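Local coordinates for protein N2152 (Neocallimastix frontalis, PDB 5U22) that probably hydrolyses arabinosyl-containing glycosides, as a family 39 glycoside hydrolase of an anaerobic rumen fungus, at residues E143-D149 / I181-W187; D208-E214 / R240-E246; Q340-F346 / Y416-K422. One frame throughout, in Å; residues are numbered along the deposited sequence.

Contact 1: E143-D149 / I181-W187; sequences EIWNEPD and IGPSFSW
Asp-149 turns its carboxylate onto the backbone of Ser-186 and Trp-187. Its OD1 takes the N-H of Ser-186 through the syn lone pair, 2.8 Å from Ser-186 N and almost straight (173°), while OD2 receives weak bonds from Ser-186 N and Trp-187 N. With CG set between its own backbone N and carbonyl carbon (chi1 43°), the acid lays OD2 over one face of the Trp-187 indole, toward its rim, 3.8 Å from CE3. Lys-192 forms a salt bridge to the same OD2 and a cation-pi contact with Trp-187. The Ser-186 amide and Lys-192 would probably lose their carboxylate with an alanine in place of Asp-149, leaving residues 185-187 freer to shift.

Beside it, Pro-148 and Phe-185 meet at about a right angle, Pro-148 CG lying 4.0 Å from Phe-185 CD1. Glu-147, at the N-cap position, gives its N-H to Ser-184 O (2.8 Å from N), above the carbonyl plane, and runs its aliphatic stem along Ser-186 CB.

The extended side chain of Glu-143 brings OE2 to Ser-184 OG at 2.6 Å; the hydroxyl donates to the anti lone pair. A water donates to that hydroxyl and to Ile-181 O, and accepts from Trp-145 N.

Glu-143 is gripped further by Arg-68 and Asn-245, and Glu-147 by His-213 and a bound BTB molecule, probably from the crystallisation liquor. The Asn-Glu-Pro sequence after a barrel strand is consistent with Glu-147 being the acid/base of a clan GH-A hydrolase, fixed here by a dense polar network.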
loop_
_atom_site.group_PDB
_atom_site.type_symbol
_atom_site.label_atom_id
_atom_site.label_comp_id
_atom_site.label_asym_id
_atom_site.label_seq_id
_atom_site.Cartn_x
_atom_site.Cartn_y
_atom_site.Cartn_z
ATOM N N GLU A 143 6.566 -10.275 -10.706
ATOM C CA GLU A 143 6.103 -11.038 -9.555
ATOM C C GLU A 143 5.759 -12.448 -10.019
ATOM O O GLU A 143 4.891 -12.626 -10.877
ATOM C CB GLU A 143 4.898 -10.346 -8.918
ATOM C CG GLU A 143 4.411 -10.985 -7.631
ATOM C CD GLU A 143 3.156 -10.317 -7.092
ATOM O OE1 GLU A 143 2.536 -9.505 -7.823
ATOM O OE2 GLU A 143 2.791 -10.610 -5.935
ATOM N N ILE A 144 6.447 -13.446 -9.459
ATOM C CA ILE A 144 6.428 -14.789 -10.034
ATOM C C ILE A 144 5.080 -15.473 -9.820
ATOM O O ILE A 144 4.582 -16.173 -10.714
ATOM C CB ILE A 144 7.602 -15.618 -9.467
ATOM C CG1 ILE A 144 8.911 -15.175 -10.125
ATOM C CG2 ILE A 144 7.372 -17.136 -9.665
ATOM C CD1 ILE A 144 10.156 -15.933 -9.651
ATOM N N TRP A 145 4.460 -15.282 -8.657
ATOM C CA TRP A 145 3.243 -16.016 -8.330
ATOM C C TRP A 145 2.350 -15.143 -7.458
ATOM O O TRP A 145 2.609 -13.951 -7.267
ATOM C CB TRP A 145 3.591 -17.344 -7.648
ATOM C CG TRP A 145 2.481 -18.366 -7.723
ATOM C CD1 TRP A 145 1.733 -18.853 -6.681
ATOM C CD2 TRP A 145 1.997 -19.013 -8.902
ATOM N NE1 TRP A 145 0.812 -19.769 -7.143
ATOM C CE2 TRP A 145 0.965 -19.896 -8.503
ATOM C CE3 TRP A 145 2.342 -18.948 -10.256
ATOM C CZ2 TRP A 145 0.267 -20.690 -9.412
ATOM C CZ3 TRP A 145 1.653 -19.753 -11.164
ATOM C CH2 TRP A 145 0.626 -20.614 -10.734
ATOM N N ASN A 146 1.284 -15.743 -6.925
ATOM C CA ASN A 146 0.328 -15.023 -6.083
ATOM C C ASN A 146 -0.266 -16.025 -5.114
ATOM O O ASN A 146 -0.893 -16.998 -5.547
ATOM C CB ASN A 146 -0.780 -14.372 -6.920
ATOM C CG ASN A 146 -1.797 -13.602 -6.073
ATOM O OD1 ASN A 146 -1.442 -12.933 -5.104
ATOM N ND2 ASN A 146 -3.070 -13.686 -6.457
ATOM N N GLU A 147 -0.060 -15.789 -3.821
ATOM C CA GLU A 147 -0.633 -16.607 -2.756
ATOM C C GLU A 147 -0.397 -18.108 -2.977
ATOM O O GLU A 147 -1.357 -18.886 -3.054
ATOM C CB GLU A 147 -2.113 -16.304 -2.586
ATOM C CG GLU A 147 -2.334 -14.810 -2.314
ATOM C CD GLU A 147 -3.685 -14.475 -1.717
ATOM O OE1 GLU A 147 -4.657 -15.246 -1.917
ATOM O OE2 GLU A 147 -3.771 -13.421 -1.037
ATOM N N PRO A 148 0.859 -18.536 -3.050
ATOM C CA PRO A 148 1.119 -19.973 -3.196
ATOM C C PRO A 148 0.576 -20.779 -2.036
ATOM O O PRO A 148 0.240 -21.960 -2.216
ATOM C CB PRO A 148 2.648 -20.037 -3.269
ATOM C CG PRO A 148 3.101 -18.810 -2.483
ATOM C CD PRO A 148 2.099 -17.761 -2.862
ATOM N N ASP A 149 0.463 -20.161 -0.849
ATOM C CA ASP A 149 -0.101 -20.829 0.316
ATOM C C ASP A 149 -1.593 -21.081 0.167
ATOM O O ASP A 149 -2.169 -21.806 0.987
ATOM C CB ASP A 149 0.199 -20.036 1.613
ATOM C CG ASP A 149 0.019 -18.519 1.472
ATOM O OD1 ASP A 149 -0.222 -18.015 0.359
ATOM O OD2 ASP A 149 0.142 -17.826 2.514
ATOM N N ILE A 181 9.899 -10.301 -7.641
ATOM C CA ILE A 181 9.066 -10.008 -6.480
ATOM C C ILE A 181 8.400 -11.289 -6.002
ATOM O O ILE A 181 7.826 -12.028 -6.806
ATOM C CB ILE A 181 7.986 -8.964 -6.824
ATOM C CG1 ILE A 181 8.612 -7.646 -7.263
ATOM C CG2 ILE A 181 7.037 -8.742 -5.634
ATOM C CD1 ILE A 181 7.595 -6.703 -7.902
ATOM N N GLY A 182 8.437 -11.530 -4.696
ATOM C CA GLY A 182 7.677 -12.636 -4.131
ATOM C C GLY A 182 8.052 -12.872 -2.686
ATOM O O GLY A 182 8.814 -12.098 -2.115
ATOM N N PRO A 183 7.550 -13.958 -2.089
ATOM C CA PRO A 183 6.763 -15.037 -2.693
ATOM C C PRO A 183 5.257 -14.795 -2.703
ATOM O O PRO A 183 4.537 -15.684 -3.135
ATOM C CB PRO A 183 7.101 -16.226 -1.802
ATOM C CG PRO A 183 7.251 -15.611 -0.450
ATOM C CD PRO A 183 7.834 -14.224 -0.666
ATOM N N SER A 184 4.801 -13.635 -2.220
ATOM C CA SER A 184 3.402 -13.203 -2.348
ATOM C C SER A 184 2.435 -14.051 -1.515
ATOM O O SER A 184 1.299 -14.292 -1.929
ATOM C CB SER A 184 2.964 -13.183 -3.816
ATOM O OG SER A 184 3.936 -12.518 -4.615
ATOM N N PHE A 185 2.866 -14.471 -0.324
ATOM C CA PHE A 185 2.009 -15.245 0.567
ATOM C C PHE A 185 0.690 -14.523 0.821
ATOM O O PHE A 185 0.645 -13.294 0.947
ATOM C CB PHE A 185 2.668 -15.459 1.929
ATOM C CG PHE A 185 3.928 -16.268 1.914
ATOM C CD1 PHE A 185 4.017 -17.450 1.218
ATOM C CD2 PHE A 185 5.019 -15.857 2.676
ATOM C CE1 PHE A 185 5.182 -18.199 1.253
ATOM C CE2 PHE A 185 6.191 -16.599 2.706
ATOM C CZ PHE A 185 6.268 -17.775 1.997
ATOM N N SER A 186 -0.385 -15.307 0.963
ATOM C CA SER A 186 -1.673 -14.720 1.326
ATOM C C SER A 186 -1.652 -14.137 2.736
ATOM O O SER A 186 -2.314 -13.125 3.009
ATOM C CB SER A 186 -2.776 -15.758 1.219
ATOM O OG SER A 186 -4.006 -15.169 1.570
ATOM N N TRP A 187 -0.939 -14.779 3.651
ATOM C CA TRP A 187 -0.775 -14.244 4.991
ATOM C C TRP A 187 0.633 -14.550 5.474
ATOM O O TRP A 187 1.267 -15.513 5.032
ATOM C CB TRP A 187 -1.817 -14.804 5.976
ATOM C CG TRP A 187 -1.668 -16.276 6.236
ATOM C CD1 TRP A 187 -0.933 -16.871 7.229
ATOM C CD2 TRP A 187 -2.265 -17.338 5.489
ATOM N NE1 TRP A 187 -1.033 -18.244 7.136
ATOM C CE2 TRP A 187 -1.851 -18.554 6.081
ATOM C CE3 TRP A 187 -3.113 -17.381 4.376
ATOM C CZ2 TRP A 187 -2.255 -19.797 5.594
ATOM C CZ3 TRP A 187 -3.514 -18.620 3.890
ATOM C CH2 TRP A 187 -3.084 -19.810 4.499
HETATM O O HOH W 1 5.747 -13.999 -6.273
#

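Contact 2: D208-E214 / R240-E246; sequences DIIAWHE and RPITINE. With EDO (1,2-ethanediol), chain E.
The end methyl of Ile-244, CD1, packs over one face of the Trp-212 indole, 3.6 Å from the centroid of the five-membered ring and nearly on its normal. A bend at chi2 of Ile-244 (-55°) lifts that methyl to the ring, while its other branch, CG2, abuts Glu-214 CG. Glu-214 fixes the rotation of the indole, its OE2 receiving Trp-212 NE1 at 2.9 Å in the ring plane; His-224 also binds this oxygen. Ile-210 and Ile-242 lie side by side, Ile-210 CG2 3.6 Å from Ile-242 CG1.

Across the strands, Thr-243 CG2 wedges between Ala-211 CB (3.5 Å) and Ile-209 CG2 (3.6 Å). At the C-terminal ends, Glu-246 CG sits over the centre of the His-213 ring, the carboxylate stacked at 28° to it. Asn-245 OD1 comes in at the ring edge, making a weak, bent bond with His-213 NE2 (2.8 Å); His-213 ND1 is hydrogen-bonded to Glu-147 and Asn-245 ND2 to Glu-143.

The parallel strands belong to one beta-alpha-beta unit of the TIM barrel. Ile-210 and Ile-242 pack against Tyr-228 and Arg-229 of the connecting helix 221-235, whereas Ile-209, Ala-211 and Thr-243 meet Ile-181 of the adjoining strand 180-185.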
loop_
_atom_site.group_PDB
_atom_site.type_symbol
_atom_site.label_atom_id
_atom_site.label_comp_id
_atom_site.label_asym_id
_atom_site.label_seq_id
_atom_site.Cartn_x
_atom_site.Cartn_y
_atom_site.Cartn_z
ATOM N N ASP A 208 14.278 -9.838 -5.163
ATOM C CA ASP A 208 14.792 -8.492 -4.934
ATOM C C ASP A 208 13.878 -7.696 -4.019
ATOM O O ASP A 208 14.351 -6.845 -3.255
ATOM C CB ASP A 208 14.952 -7.769 -6.256
ATOM C CG ASP A 208 15.838 -8.515 -7.194
ATOM O OD1 ASP A 208 16.946 -8.898 -6.757
ATOM O OD2 ASP A 208 15.413 -8.747 -8.340
ATOM N N ILE A 209 12.574 -7.946 -4.102
ATOM C CA ILE A 209 11.566 -7.275 -3.291
ATOM C C ILE A 209 10.715 -8.368 -2.656
ATOM O O ILE A 209 10.132 -9.196 -3.372
ATOM C CB ILE A 209 10.690 -6.323 -4.131
ATOM C CG1 ILE A 209 11.557 -5.392 -4.990
ATOM C CG2 ILE A 209 9.768 -5.510 -3.224
ATOM C CD1 ILE A 209 10.769 -4.583 -6.029
ATOM N N ILE A 210 10.661 -8.387 -1.321
ATOM C CA ILE A 210 9.899 -9.396 -0.593
ATOM C C ILE A 210 8.436 -8.977 -0.569
ATOM O O ILE A 210 8.114 -7.799 -0.388
ATOM C CB ILE A 210 10.466 -9.583 0.828
ATOM C CG1 ILE A 210 9.958 -10.880 1.468
ATOM C CG2 ILE A 210 10.142 -8.383 1.723
ATOM C CD1 ILE A 210 10.610 -12.133 0.872
ATOM N N ALA A 211 7.535 -9.935 -0.771
ATOM C CA ALA A 211 6.123 -9.625 -0.915
ATOM C C ALA A 211 5.280 -10.590 -0.098
ATOM O O ALA A 211 5.502 -11.804 -0.131
ATOM C CB ALA A 211 5.684 -9.718 -2.390
ATOM N N TRP A 212 4.299 -10.041 0.614
ATOM C CA TRP A 212 3.203 -10.837 1.148
ATOM C C TRP A 212 1.991 -9.933 1.295
ATOM O O TRP A 212 2.062 -8.724 1.050
ATOM C CB TRP A 212 3.565 -11.500 2.482
ATOM C CG TRP A 212 3.767 -10.608 3.676
ATOM C CD1 TRP A 212 2.809 -10.201 4.580
ATOM C CD2 TRP A 212 5.013 -10.067 4.143
ATOM N NE1 TRP A 212 3.394 -9.427 5.561
ATOM C CE2 TRP A 212 4.740 -9.331 5.318
ATOM C CE3 TRP A 212 6.334 -10.130 3.673
ATOM C CZ2 TRP A 212 5.741 -8.651 6.032
ATOM C CZ3 TRP A 212 7.330 -9.472 4.386
ATOM C CH2 TRP A 212 7.027 -8.739 5.558
ATOM N N HIS A 213 0.877 -10.531 1.705
ATOM C CA HIS A 213 -0.396 -9.837 1.808
ATOM C C HIS A 213 -0.791 -9.673 3.267
ATOM O O HIS A 213 -0.449 -10.499 4.117
ATOM C CB HIS A 213 -1.471 -10.600 1.049
ATOM C CG HIS A 213 -1.178 -10.723 -0.410
ATOM N ND1 HIS A 213 -1.852 -11.593 -1.241
ATOM C CD2 HIS A 213 -0.271 -10.082 -1.188
ATOM C CE1 HIS A 213 -1.371 -11.479 -2.466
ATOM N NE2 HIS A 213 -0.406 -10.575 -2.461
ATOM N N GLU A 214 -1.513 -8.589 3.552
ATOM C CA GLU A 214 -2.033 -8.316 4.898
ATOM C C GLU A 214 -3.533 -8.073 4.758
ATOM O O GLU A 214 -4.013 -6.934 4.743
ATOM C CB GLU A 214 -1.308 -7.137 5.568
ATOM C CG GLU A 214 0.176 -7.401 5.892
ATOM C CD GLU A 214 0.382 -8.343 7.083
ATOM O OE1 GLU A 214 -0.597 -8.978 7.555
ATOM O OE2 GLU A 214 1.544 -8.433 7.550
ATOM N N ARG A 240 15.935 -6.494 2.291
ATOM C CA ARG A 240 15.136 -6.374 1.074
ATOM C C ARG A 240 14.054 -5.312 1.247
ATOM O O ARG A 240 13.485 -5.181 2.335
ATOM C CB ARG A 240 14.459 -7.701 0.725
ATOM C CG ARG A 240 15.408 -8.862 0.446
ATOM C CD ARG A 240 16.457 -8.408 -0.526
ATOM N NE ARG A 240 17.030 -9.455 -1.361
ATOM C CZ ARG A 240 18.235 -9.983 -1.177
ATOM N NH1 ARG A 240 18.989 -9.601 -0.147
ATOM N NH2 ARG A 240 18.689 -10.898 -2.021
ATOM N N PRO A 241 13.747 -4.552 0.189
ATOM C CA PRO A 241 12.523 -3.737 0.198
ATOM C C PRO A 241 11.310 -4.633 0.356
ATOM O O PRO A 241 11.273 -5.748 -0.170
ATOM C CB PRO A 241 12.518 -3.062 -1.180
ATOM C CG PRO A 241 13.902 -3.228 -1.720
ATOM C CD PRO A 241 14.481 -4.452 -1.081
ATOM N N ILE A 242 10.302 -4.121 1.064
ATOM C CA ILE A 242 9.077 -4.859 1.356
ATOM C C ILE A 242 7.941 -4.279 0.528
ATOM O O ILE A 242 7.729 -3.061 0.527
ATOM C CB ILE A 242 8.725 -4.793 2.850
ATOM C CG1 ILE A 242 9.838 -5.407 3.695
ATOM C CG2 ILE A 242 7.378 -5.468 3.111
ATOM C CD1 ILE A 242 9.648 -5.171 5.181
ATOM N N THR A 243 7.186 -5.148 -0.141
ATOM C CA THR A 243 5.952 -4.736 -0.793
ATOM C C THR A 243 4.788 -5.550 -0.236
ATOM O O THR A 243 4.765 -6.780 -0.348
ATOM C CB THR A 243 6.059 -4.846 -2.323
ATOM O OG1 THR A 243 4.845 -4.376 -2.906
ATOM C CG2 THR A 243 6.320 -6.263 -2.818
ATOM N N ILE A 244 3.840 -4.865 0.407
ATOM C CA ILE A 244 2.635 -5.526 0.893
ATOM C C ILE A 244 1.577 -5.289 -0.168
ATOM O O ILE A 244 0.807 -4.332 -0.073
ATOM C CB ILE A 244 2.197 -4.993 2.273
ATOM C CG1 ILE A 244 3.347 -5.121 3.275
ATOM C CG2 ILE A 244 0.966 -5.745 2.793
ATOM C CD1 ILE A 244 3.912 -6.540 3.392
ATOM N N ASN A 245 1.548 -6.129 -1.206
ATOM C CA ASN A 245 0.875 -5.714 -2.425
ATOM C C ASN A 245 -0.579 -6.150 -2.482
ATOM O O ASN A 245 -1.202 -6.036 -3.540
ATOM C CB ASN A 245 1.660 -6.153 -3.681
ATOM C CG ASN A 245 1.925 -7.645 -3.755
ATOM O OD1 ASN A 245 1.249 -8.450 -3.111
ATOM N ND2 ASN A 245 2.902 -8.024 -4.577
ATOM N N GLU A 246 -1.136 -6.596 -1.353
ATOM C CA GLU A 246 -2.577 -6.577 -1.093
ATOM C C GLU A 246 -2.769 -6.305 0.388
ATOM O O GLU A 246 -2.194 -7.018 1.212
ATOM C CB GLU A 246 -3.258 -7.903 -1.463
ATOM C CG GLU A 246 -3.194 -8.244 -2.972
ATOM C CD GLU A 246 -3.996 -9.479 -3.308
ATOM O OE1 GLU A 246 -5.002 -9.709 -2.612
ATOM O OE2 GLU A 246 -3.619 -10.215 -4.250
HETATM C C1 EDO E . 22.485 -11.541 -0.906
HETATM O O1 EDO E . 21.957 -10.664 -1.905
HETATM C C2 EDO E . 21.769 -11.398 0.419
HETATM O O2 EDO E . 22.424 -12.159 1.430
HETATM O O HOH W 2 17.795 -10.767 -4.870
#

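Contact 3: Q340-F346 / Y416-K422; sequences QYVSFIF and YRIYITK
Tyr-419 lays its hydroxyl over the centre of the Tyr-341 ring, with OH 3.4 Å from Tyr-341 CG. The two planes are nearly parallel, 13° apart, but offset, so that little of one ring lies above the other. A chi1 of 75° lays the Tyr-341 ring along its own strand, its edge against Ser-343 CB and one face left to Tyr-419; its own hydroxyl is tied to Thr-313. Next on this face, Ser-343 OG touches Arg-417 CD at 3.5 Å, and a water links that hydroxyl to Arg-417 NH1. Tyr-419 CD1 lies over the centre of the Arg-417 guanidinium, and Ile-345 CG2 rests on the arginine stem, 3.7 Å from CG.

The other face is largely apolar. Tyr-416 CB sits over the Phe-346 ring, 3.7 Å from its centroid, and Ile-418 CD1 reaches Phe-346 CE1 at 3.8 Å. Phe-346 in turn lays CD1 over the centre of the Phe-344 ring, while Val-342 and Ile-420 meet through their CB atoms.

Backbone bonds position both rows: the hydrogen-bonded pairs Val-342 with Ile-420, Phe-344 with Ile-418, and Phe-346 with Tyr-416 each close two N-H to O links. Farther out, Arg-417 is anchored by a salt bridge to Glu-374 and a cation-pi contact with Trp-308 of helix 301-310. Gln-340 and Tyr-341 both face Asp-336 in a G1 beta bulge, where the strand begins.

Strand 330-336 flanks one side of the pair and strand 368-376 the other, while Ile-418, Ile-420 and Phe-346 pack on Val-354, Ala-356 and Phe-358 of strand 353-359. Antiparallel strands with one apolar face turned to a second layer are characteristic of the beta-sandwich domain that accompanies the barrel.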
loop_
_atom_site.group_PDB
_atom_site.type_symbol
_atom_site.label_atom_id
_atom_site.label_comp_id
_atom_site.label_asym_id
_atom_site.label_seq_id
_atom_site.Cartn_x
_atom_site.Cartn_y
_atom_site.Cartn_z
ATOM N N GLN A 340 6.317 24.840 4.679
ATOM C CA GLN A 340 6.033 25.341 6.024
ATOM C C GLN A 340 4.683 24.843 6.545
ATOM O O GLN A 340 3.801 25.619 6.914
ATOM C CB GLN A 340 6.143 26.868 6.069
ATOM C CG GLN A 340 7.585 27.319 5.775
ATOM C CD GLN A 340 7.851 28.776 6.099
ATOM O OE1 GLN A 340 8.802 29.102 6.821
ATOM N NE2 GLN A 340 7.027 29.659 5.556
ATOM N N TYR A 341 4.555 23.515 6.613
ATOM C CA TYR A 341 3.379 22.921 7.235
ATOM C C TYR A 341 3.741 21.591 7.876
ATOM O O TYR A 341 4.779 20.994 7.582
ATOM C CB TYR A 341 2.226 22.738 6.237
ATOM C CG TYR A 341 2.385 21.583 5.259
ATOM C CD1 TYR A 341 3.033 21.762 4.050
ATOM C CD2 TYR A 341 1.851 20.324 5.539
ATOM C CE1 TYR A 341 3.168 20.719 3.150
ATOM C CE2 TYR A 341 1.992 19.264 4.645
ATOM C CZ TYR A 341 2.650 19.471 3.451
ATOM O OH TYR A 341 2.789 18.421 2.557
ATOM N N VAL A 342 2.868 21.164 8.785
ATOM C CA VAL A 342 2.834 19.817 9.340
ATOM C C VAL A 342 1.468 19.218 9.021
ATOM O O VAL A 342 0.441 19.897 9.140
ATOM C CB VAL A 342 3.060 19.827 10.864
ATOM C CG1 VAL A 342 3.001 18.407 11.436
ATOM C CG2 VAL A 342 4.360 20.536 11.206
ATOM N N SER A 343 1.447 17.946 8.639
ATOM C CA SER A 343 0.196 17.256 8.347
ATOM C C SER A 343 0.161 15.935 9.101
ATOM O O SER A 343 1.125 15.174 9.062
ATOM C CB SER A 343 0.038 17.001 6.848
ATOM O OG SER A 343 -1.188 16.325 6.583
ATOM N N PHE A 344 -0.963 15.656 9.750
ATOM C CA PHE A 344 -1.162 14.431 10.521
ATOM C C PHE A 344 -2.504 13.846 10.107
ATOM O O PHE A 344 -3.540 14.493 10.299
ATOM C CB PHE A 344 -1.138 14.727 12.026
ATOM C CG PHE A 344 -1.331 13.508 12.895
ATOM C CD1 PHE A 344 -0.951 12.251 12.442
ATOM C CD2 PHE A 344 -1.881 13.620 14.162
ATOM C CE1 PHE A 344 -1.131 11.123 13.235
ATOM C CE2 PHE A 344 -2.052 12.491 14.967
ATOM C CZ PHE A 344 -1.673 11.245 14.492
ATOM N N ILE A 345 -2.491 12.652 9.508
ATOM C CA ILE A 345 -3.724 11.965 9.125
ATOM C C ILE A 345 -3.853 10.696 9.949
ATOM O O ILE A 345 -2.859 9.998 10.187
ATOM C CB ILE A 345 -3.779 11.654 7.613
ATOM C CG1 ILE A 345 -2.653 10.703 7.195
ATOM C CG2 ILE A 345 -3.674 12.933 6.810
ATOM C CD1 ILE A 345 -2.667 10.388 5.686
ATOM N N PHE A 346 -5.077 10.388 10.381
ATOM C CA PHE A 346 -5.253 9.282 11.309
ATOM C C PHE A 346 -6.706 8.826 11.288
ATOM O O PHE A 346 -7.597 9.514 10.788
ATOM C CB PHE A 346 -4.817 9.680 12.727
ATOM C CG PHE A 346 -5.457 10.949 13.229
ATOM C CD1 PHE A 346 -4.890 12.184 12.943
ATOM C CD2 PHE A 346 -6.618 10.908 13.992
ATOM C CE1 PHE A 346 -5.467 13.367 13.418
ATOM C CE2 PHE A 346 -7.199 12.073 14.475
ATOM C CZ PHE A 346 -6.632 13.304 14.181
ATOM N N TYR A 416 -9.346 11.450 9.636
ATOM C CA TYR A 416 -9.116 12.762 10.230
ATOM C C TYR A 416 -7.790 13.340 9.767
ATOM O O TYR A 416 -6.840 12.607 9.497
ATOM C CB TYR A 416 -9.134 12.687 11.755
ATOM C CG TYR A 416 -10.461 12.186 12.290
ATOM C CD1 TYR A 416 -11.560 13.032 12.383
ATOM C CD2 TYR A 416 -10.615 10.869 12.690
ATOM C CE1 TYR A 416 -12.773 12.574 12.875
ATOM C CE2 TYR A 416 -11.819 10.408 13.162
ATOM C CZ TYR A 416 -12.890 11.264 13.261
ATOM O OH TYR A 416 -14.092 10.790 13.733
ATOM N N ARG A 417 -7.724 14.673 9.683
ATOM C CA ARG A 417 -6.449 15.327 9.412
ATOM C C ARG A 417 -6.298 16.550 10.300
ATOM O O ARG A 417 -7.253 17.310 10.493
ATOM C CB ARG A 417 -6.293 15.760 7.945
ATOM C CG ARG A 417 -4.916 16.355 7.666
ATOM C CD ARG A 417 -4.628 16.592 6.179
ATOM N NE ARG A 417 -5.431 17.670 5.592
ATOM C CZ ARG A 417 -5.231 18.171 4.375
ATOM N NH1 ARG A 417 -4.245 17.709 3.602
ATOM N NH2 ARG A 417 -6.013 19.143 3.930
ATOM N N ILE A 418 -5.094 16.735 10.842
ATOM C CA ILE A 418 -4.706 17.994 11.471
ATOM C C ILE A 418 -3.628 18.614 10.595
ATOM O O ILE A 418 -2.591 17.988 10.346
ATOM C CB ILE A 418 -4.217 17.776 12.910
ATOM C CG1 ILE A 418 -5.391 17.330 13.774
ATOM C CG2 ILE A 418 -3.594 19.062 13.459
ATOM C CD1 ILE A 418 -4.984 16.722 15.082
ATOM N N TYR A 419 -3.886 19.824 10.097
ATOM C CA TYR A 419 -2.996 20.509 9.162
ATOM C C TYR A 419 -2.533 21.800 9.816
ATOM O O TYR A 419 -3.360 22.663 10.132
ATOM C CB TYR A 419 -3.723 20.798 7.845
ATOM C CG TYR A 419 -2.826 21.033 6.646
ATOM C CD1 TYR A 419 -2.392 19.969 5.863
ATOM C CD2 TYR A 419 -2.451 22.317 6.274
ATOM C CE1 TYR A 419 -1.584 20.176 4.752
ATOM C CE2 TYR A 419 -1.631 22.537 5.159
ATOM C CZ TYR A 419 -1.206 21.461 4.406
ATOM O OH TYR A 419 -0.408 21.655 3.293
ATOM N N ILE A 420 -1.223 21.942 10.010
ATOM C CA ILE A 420 -0.663 23.025 10.812
ATOM C C ILE A 420 0.172 23.923 9.911
ATOM O O ILE A 420 1.112 23.458 9.258
ATOM C CB ILE A 420 0.193 22.489 11.976
ATOM C CG1 ILE A 420 -0.595 21.466 12.795
ATOM C CG2 ILE A 420 0.691 23.623 12.847
ATOM C CD1 ILE A 420 0.194 20.906 13.970
ATOM N N THR A 421 -0.147 25.214 9.907
ATOM C CA THR A 421 0.587 26.207 9.131
ATOM C C THR A 421 0.948 27.378 10.036
ATOM O O THR A 421 0.587 27.414 11.216
ATOM C CB THR A 421 -0.227 26.689 7.919
ATOM O OG1 THR A 421 -1.531 27.109 8.345
ATOM C CG2 THR A 421 -0.370 25.577 6.898
ATOM N N LYS A 422 1.657 28.350 9.469
ATOM C CA LYS A 422 2.043 29.527 10.237
ATOM C C LYS A 422 0.832 30.412 10.503
ATOM O O LYS A 422 -0.027 30.594 9.640
ATOM C CB LYS A 422 3.120 30.320 9.498
ATOM C CG LYS A 422 4.471 29.617 9.439
ATOM C CD LYS A 422 5.507 30.451 8.668
ATOM C CE LYS A 422 5.657 31.843 9.267
ATOM N NZ LYS A 422 6.686 32.649 8.551
HETATM O O HOH W 3 2.786 28.039 6.793
HETATM O O HOH W 4 -1.802 16.194 3.834
#

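In the fold
Contacts 1 and 2 sit 9 Å apart between centres and share one parallel sheet, strands 180-185 and 209-212 being neighbours; they meet directly where Glu-147 OE2 bonds to His-213 ND1 (2.7 Å). Each supplies a carboxylate to one pocket at the C-terminal ends of the barrel strands, consistent with Glu-246 as nucleophile beside the acid/base of contact 1. Contact 1 is chiefly a polar loop junction, contact 2 largely an apolar strand pair that turns polar at its C-terminal end. Contact 3 lies in the sandwich, about 16 Å from contact 2 at the nearest atoms; also largely buried, it is antiparallel, with an apolar face and a mixed one, and ends at an exposed lysine.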